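Local coordinates for class I phosphodiesterase PDEB1 (Leishmania major, PDB 2R8Q), which belongs to the class I phosphodiesterase family and has an all-helical catalytic domain that holds zinc and magnesium ions, at residues A[234-237]-A[241-244]; A[282-287]-A[293-298]. All blocks are in the same frame, centred on the assembly; numbering follows the deposited sequence.

Contact 1: A[234-237]-A[241-244]; sequences FEKD and HRRL
The imidazole of His241 meets the backbone of Glu235 at its edge: Glu235 N donates to His241 ND1 over 2.9 Å, lying 1° out of the ring plane, with an N-H...N angle of 155°. Glu235 CB sits 3.8 Å from His241 ND1. The side chains of Phe234 and His241 run antiparallel past each other, and Phe234 CE1 comes within 3.8 Å of His241 CB, an oblique approach to the phenyl ring. With CG turned away from the backbone N (chi1 173°), the Phe234 ring is carried in toward the helix although its CB sets out to one side; Leu124 and Leu325 also pack on it. At the edge of the Arg242 guanidinium, near its plane, lies the backbone carbonyl carbon of Asp237, 3.7 Å from Arg242 NH1. The same NH1 donates to Lys236 O over 2.9 Å, and that oxygen lies somewhat out of the guanidinium plane. Arg242 CD passes 3.2 Å from Lys236 O, and the bend beyond CD turns the guanidinium so that NH1 reaches this oxygen. Other partners hold the guanidinium: NE pairs with Glu129 and NH2 with Asp239. The aliphatic part of Lys236 runs obliquely over the arginine, Lys236 CG to Arg242 CD being 4.1 Å, while its NZ reaches Glu123 O. In this way the first turns of helix 239-254 take hold of the loop that follows helix 219-232, at the surface of the helical domain. Because His241 ND1 accepts from a backbone N-H, any proton on a neutral ring would sit on NE2. The buried Arg242 is matched by two carboxylates and a carbonyl, which would probably keep it charged and limit the rotation of its guanidinium.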
loop_
_atom_site.group_PDB
_atom_site.type_symbol
_atom_site.label_atom_id
_atom_site.label_comp_id
_atom_site.label_asym_id
_atom_site.label_seq_id
_atom_site.Cartn_x
_atom_site.Cartn_y
_atom_site.Cartn_z
ATOM N N PHE A 234 11.842 31.418 -10.681
ATOM C CA PHE A 234 10.569 30.739 -10.898
ATOM C C PHE A 234 9.964 31.091 -12.256
ATOM O O PHE A 234 9.886 32.265 -12.633
ATOM C CB PHE A 234 9.571 31.119 -9.797
ATOM C CG PHE A 234 8.176 30.604 -10.033
ATOM C CD1 PHE A 234 7.858 29.269 -9.798
ATOM C CD2 PHE A 234 7.186 31.452 -10.521
ATOM C CE1 PHE A 234 6.571 28.786 -10.049
ATOM C CE2 PHE A 234 5.897 30.981 -10.774
ATOM C CZ PHE A 234 5.590 29.643 -10.538
ATOM N N GLU A 235 9.538 30.070 -12.991
ATOM C CA GLU A 235 8.909 30.270 -14.292
ATOM C C GLU A 235 7.554 29.583 -14.247
ATOM O O GLU A 235 7.473 28.357 -14.187
ATOM C CB GLU A 235 9.774 29.674 -15.400
ATOM C CG GLU A 235 11.093 30.404 -15.582
ATOM C CD GLU A 235 11.925 29.831 -16.706
ATOM O OE1 GLU A 235 11.453 29.845 -17.862
ATOM O OE2 GLU A 235 13.051 29.366 -16.431
ATOM N N LYS A 236 6.486 30.374 -14.276
ATOM C CA LYS A 236 5.144 29.813 -14.191
ATOM C C LYS A 236 4.789 28.816 -15.287
ATOM O O LYS A 236 3.967 27.930 -15.073
ATOM C CB LYS A 236 4.096 30.931 -14.161
ATOM C CG LYS A 236 2.703 30.430 -13.801
ATOM C CD LYS A 236 1.712 31.569 -13.656
ATOM C CE LYS A 236 0.324 31.046 -13.321
ATOM N NZ LYS A 236 -0.662 32.156 -13.223
ATOM N N ASP A 237 5.400 28.939 -16.461
ATOM C CA ASP A 237 5.075 28.008 -17.531
ATOM C C ASP A 237 5.762 26.657 -17.354
ATOM O O ASP A 237 5.492 25.718 -18.100
ATOM C CB ASP A 237 5.431 28.607 -18.901
ATOM C CG ASP A 237 6.919 28.852 -19.075
ATOM O OD1 ASP A 237 7.312 29.355 -20.153
ATOM O OD2 ASP A 237 7.697 28.545 -18.148
ATOM N N HIS A 241 8.277 23.531 -11.847
ATOM C CA HIS A 241 8.382 24.635 -10.907
ATOM C C HIS A 241 7.089 24.734 -10.111
ATOM O O HIS A 241 7.106 24.869 -8.882
ATOM C CB HIS A 241 8.627 25.952 -11.644
ATOM C CG HIS A 241 10.046 26.148 -12.074
ATOM N ND1 HIS A 241 10.530 27.364 -12.508
ATOM C CD2 HIS A 241 11.092 25.288 -12.117
ATOM C CE1 HIS A 241 11.813 27.245 -12.798
ATOM N NE2 HIS A 241 12.179 25.996 -12.569
ATOM N N ARG A 242 5.962 24.664 -10.812
ATOM C CA ARG A 242 4.675 24.751 -10.146
ATOM C C ARG A 242 4.455 23.543 -9.239
ATOM O O ARG A 242 3.816 23.656 -8.190
ATOM C CB ARG A 242 3.545 24.884 -11.175
ATOM C CG ARG A 242 3.702 26.094 -12.091
ATOM C CD ARG A 242 2.383 26.466 -12.753
ATOM N NE ARG A 242 1.741 25.296 -13.340
ATOM C CZ ARG A 242 2.123 24.711 -14.470
ATOM N NH1 ARG A 242 3.149 25.190 -15.166
ATOM N NH2 ARG A 242 1.495 23.624 -14.894
ATOM N N ARG A 243 4.991 22.388 -9.628
ATOM C CA ARG A 243 4.837 21.196 -8.798
ATOM C C ARG A 243 5.580 21.392 -7.483
ATOM O O ARG A 243 5.063 21.059 -6.415
ATOM C CB ARG A 243 5.374 19.948 -9.507
ATOM C CG ARG A 243 5.144 18.654 -8.718
ATOM C CD ARG A 243 3.663 18.476 -8.384
ATOM N NE ARG A 243 2.818 18.739 -9.547
ATOM C CZ ARG A 243 2.555 17.854 -10.502
ATOM N NH1 ARG A 243 3.058 16.627 -10.438
ATOM N NH2 ARG A 243 1.806 18.206 -11.538
ATOM N N LEU A 244 6.795 21.932 -7.556
ATOM C CA LEU A 244 7.580 22.173 -6.354
ATOM C C LEU A 244 6.871 23.212 -5.479
ATOM O O LEU A 244 6.940 23.155 -4.251
ATOM C CB LEU A 244 8.991 22.641 -6.723
ATOM C CG LEU A 244 9.952 22.926 -5.564
ATOM C CD1 LEU A 244 9.965 21.767 -4.577
ATOM C CD2 LEU A 244 11.345 23.162 -6.129
#

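Contact 2: A[282-287]-A[293-298]; sequences MEKEKG and MFDRSK
Lys284 and Asp295 form the salt bridge of this contact, with Lys284 NZ 2.9 Å from Asp295 OD1. The ammonium comes from above the carboxylate plane, 46° out of it, and the two side chains cross at about a right angle. Lys284 is extended all the way beyond CG, which lets it span the gap from its helix to the loop; Lys284 CE follows to 3.6 Å from Asp295 OD1. On the loop side, Asp295 has its CG swung away from the backbone N (chi1 -157°), bringing the carboxylate toward the lysine although its CB leaves to one side.

A second hydrogen bond fixes the same oxygen. Ser297 N donates to Asp295 OD1 over 3.0 Å on the anti side of the carboxylate, tilted out of its plane, and closes an Asx turn at the start of 3-10 segment 296-298. Lys284 NZ and Ser297 N reach OD1 from opposite faces of its plane, so the oxygen is held between a charged donor and a backbone one. Ser297 OG lies 3.1 Å from Lys284 NZ, but the angle is too poor for a hydrogen bond.

The helical partner is the C-terminal turn of helix 262-285, which ends in a Schellman motif at Gly287, whose phi is positive. The chain then loops back, and residues 293-298 run beside the helix they have just left. Arg296 pairs with Asp281 and Glu274 of that helix.

A loose van der Waals approach brings the carboxylate oxygen Glu283 OE1 to 4.4 Å from Phe294 CB, while Glu283 OE2 bonds to Gln279. Nonpolar contact comes from the Phe294 ring, which meets Phe276 with planes inclined by about 30°. Its neighbour Met293 touches the bound 3-isobutyl-1-methylxanthine, whose pocket also includes Phe276.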
loop_
_atom_site.group_PDB
_atom_site.type_symbol
_atom_site.label_atom_id
_atom_site.label_comp_id
_atom_site.label_asym_id
_atom_site.label_seq_id
_atom_site.Cartn_x
_atom_site.Cartn_y
_atom_site.Cartn_z
ATOM N N MET A 282 3.848 4.034 24.288
ATOM C CA MET A 282 3.856 2.783 23.536
ATOM C C MET A 282 5.274 2.266 23.344
ATOM O O MET A 282 5.503 1.055 23.350
ATOM C CB MET A 282 3.186 2.966 22.172
ATOM C CG MET A 282 1.678 3.117 22.247
ATOM S SD MET A 282 0.916 3.230 20.620
ATOM C CE MET A 282 0.939 4.986 20.372
ATOM N N GLU A 283 6.226 3.179 23.169
ATOM C CA GLU A 283 7.615 2.781 22.988
ATOM C C GLU A 283 8.156 2.172 24.278
ATOM O O GLU A 283 8.935 1.219 24.240
ATOM C CB GLU A 283 8.461 3.982 22.553
ATOM C CG GLU A 283 8.039 4.529 21.192
ATOM C CD GLU A 283 8.830 5.741 20.759
ATOM O OE1 GLU A 283 9.094 6.614 21.615
ATOM O OE2 GLU A 283 9.170 5.831 19.560
ATOM N N LYS A 284 7.738 2.714 25.417
ATOM C CA LYS A 284 8.184 2.187 26.701
ATOM C C LYS A 284 7.624 0.782 26.881
ATOM O O LYS A 284 8.281 -0.091 27.446
ATOM C CB LYS A 284 7.708 3.081 27.847
ATOM C CG LYS A 284 8.322 4.472 27.836
ATOM C CD LYS A 284 7.827 5.309 29.000
ATOM C CE LYS A 284 8.388 6.721 28.930
ATOM N NZ LYS A 284 7.936 7.547 30.087
ATOM N N GLU A 285 6.408 0.566 26.390
ATOM C CA GLU A 285 5.770 -0.739 26.502
ATOM C C GLU A 285 6.421 -1.765 25.583
ATOM O O GLU A 285 6.357 -2.967 25.841
ATOM C CB GLU A 285 4.277 -0.626 26.183
ATOM C CG GLU A 285 3.501 0.222 27.179
ATOM C CD GLU A 285 2.017 0.262 26.879
ATOM O OE1 GLU A 285 1.383 -0.816 26.866
ATOM O OE2 GLU A 285 1.483 1.371 26.659
ATOM N N LYS A 286 7.050 -1.294 24.511
ATOM C CA LYS A 286 7.710 -2.189 23.571
ATOM C C LYS A 286 9.213 -2.304 23.829
ATOM O O LYS A 286 9.932 -2.992 23.100
ATOM C CB LYS A 286 7.437 -1.730 22.135
ATOM C CG LYS A 286 5.956 -1.801 21.781
ATOM C CD LYS A 286 5.675 -1.485 20.325
ATOM C CE LYS A 286 4.194 -1.692 20.018
ATOM N NZ LYS A 286 3.852 -1.438 18.590
ATOM N N GLY A 287 9.681 -1.631 24.876
ATOM C CA GLY A 287 11.089 -1.692 25.231
ATOM C C GLY A 287 12.069 -1.016 24.291
ATOM O O GLY A 287 13.210 -1.455 24.164
ATOM N N MET A 293 11.279 14.481 23.636
ATOM C CA MET A 293 10.066 15.090 23.101
ATOM C C MET A 293 8.826 14.202 23.223
ATOM O O MET A 293 7.694 14.694 23.192
ATOM C CB MET A 293 10.304 15.449 21.632
ATOM C CG MET A 293 9.174 16.194 20.957
ATOM S SD MET A 293 9.567 16.505 19.228
ATOM C CE MET A 293 10.462 18.055 19.356
ATOM N N PHE A 294 9.041 12.900 23.375
ATOM C CA PHE A 294 7.933 11.955 23.481
ATOM C C PHE A 294 7.789 11.377 24.884
ATOM O O PHE A 294 6.951 10.504 25.115
ATOM C CB PHE A 294 8.128 10.802 22.489
ATOM C CG PHE A 294 8.259 11.240 21.059
ATOM C CD1 PHE A 294 9.420 11.862 20.609
ATOM C CD2 PHE A 294 7.216 11.041 20.161
ATOM C CE1 PHE A 294 9.540 12.279 19.285
ATOM C CE2 PHE A 294 7.327 11.456 18.834
ATOM C CZ PHE A 294 8.490 12.075 18.397
ATOM N N ASP A 295 8.596 11.872 25.818
ATOM C CA ASP A 295 8.577 11.367 27.185
ATOM C C ASP A 295 7.688 12.166 28.131
ATOM O O ASP A 295 8.036 13.267 28.561
ATOM C CB ASP A 295 9.998 11.324 27.741
ATOM C CG ASP A 295 10.137 10.345 28.885
ATOM O OD1 ASP A 295 9.163 10.183 29.646
ATOM O OD2 ASP A 295 11.224 9.744 29.027
ATOM N N ARG A 296 6.542 11.581 28.458
ATOM C CA ARG A 296 5.560 12.187 29.345
ATOM C C ARG A 296 6.125 12.407 30.748
ATOM O O ARG A 296 5.806 13.396 31.411
ATOM C CB ARG A 296 4.338 11.267 29.419
ATOM C CG ARG A 296 3.172 11.783 30.233
ATOM C CD ARG A 296 2.147 10.676 30.441
ATOM N NE ARG A 296 1.622 10.142 29.184
ATOM C CZ ARG A 296 0.796 10.799 28.379
ATOM N NH1 ARG A 296 0.396 12.025 28.692
ATOM N NH2 ARG A 296 0.361 10.229 27.261
ATOM N N SER A 297 6.976 11.482 31.182
ATOM C CA SER A 297 7.573 11.525 32.514
ATOM C C SER A 297 8.540 12.670 32.799
ATOM O O SER A 297 8.826 12.963 33.960
ATOM C CB SER A 297 8.271 10.193 32.804
ATOM O OG SER A 297 7.352 9.118 32.719
ATOM N N LYS A 298 9.053 13.316 31.757
ATOM C CA LYS A 298 9.981 14.421 31.962
ATOM C C LYS A 298 9.260 15.744 32.193
ATOM O O LYS A 298 9.871 16.732 32.598
ATOM C CB LYS A 298 10.947 14.537 30.779
ATOM C CG LYS A 298 11.968 13.410 30.733
ATOM C CD LYS A 298 13.038 13.644 29.680
ATOM C CE LYS A 298 14.090 12.543 29.727
ATOM N NZ LYS A 298 15.159 12.732 28.706
#

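Contact 1 is complete in the sequence before contact 2 begins, and the two flank the middle of the chain, their own centres about 43 Å apart and their nearest atoms about 24 Å apart. Helices 239-254 and 262-285, which follow each other in the chain, link them: contact 1 sits near the start of the former, contact 2 at the end of the latter. Both tie a loop to a helix adjoining it in sequence, within the same helical catalytic domain. Between them along the chain come Asp254 of the zinc site and several residues of the 3-isobutyl-1-methylxanthine pocket. Contact 2 itself includes a pocket residue, Met293, whereas contact 1 belongs to the far surface.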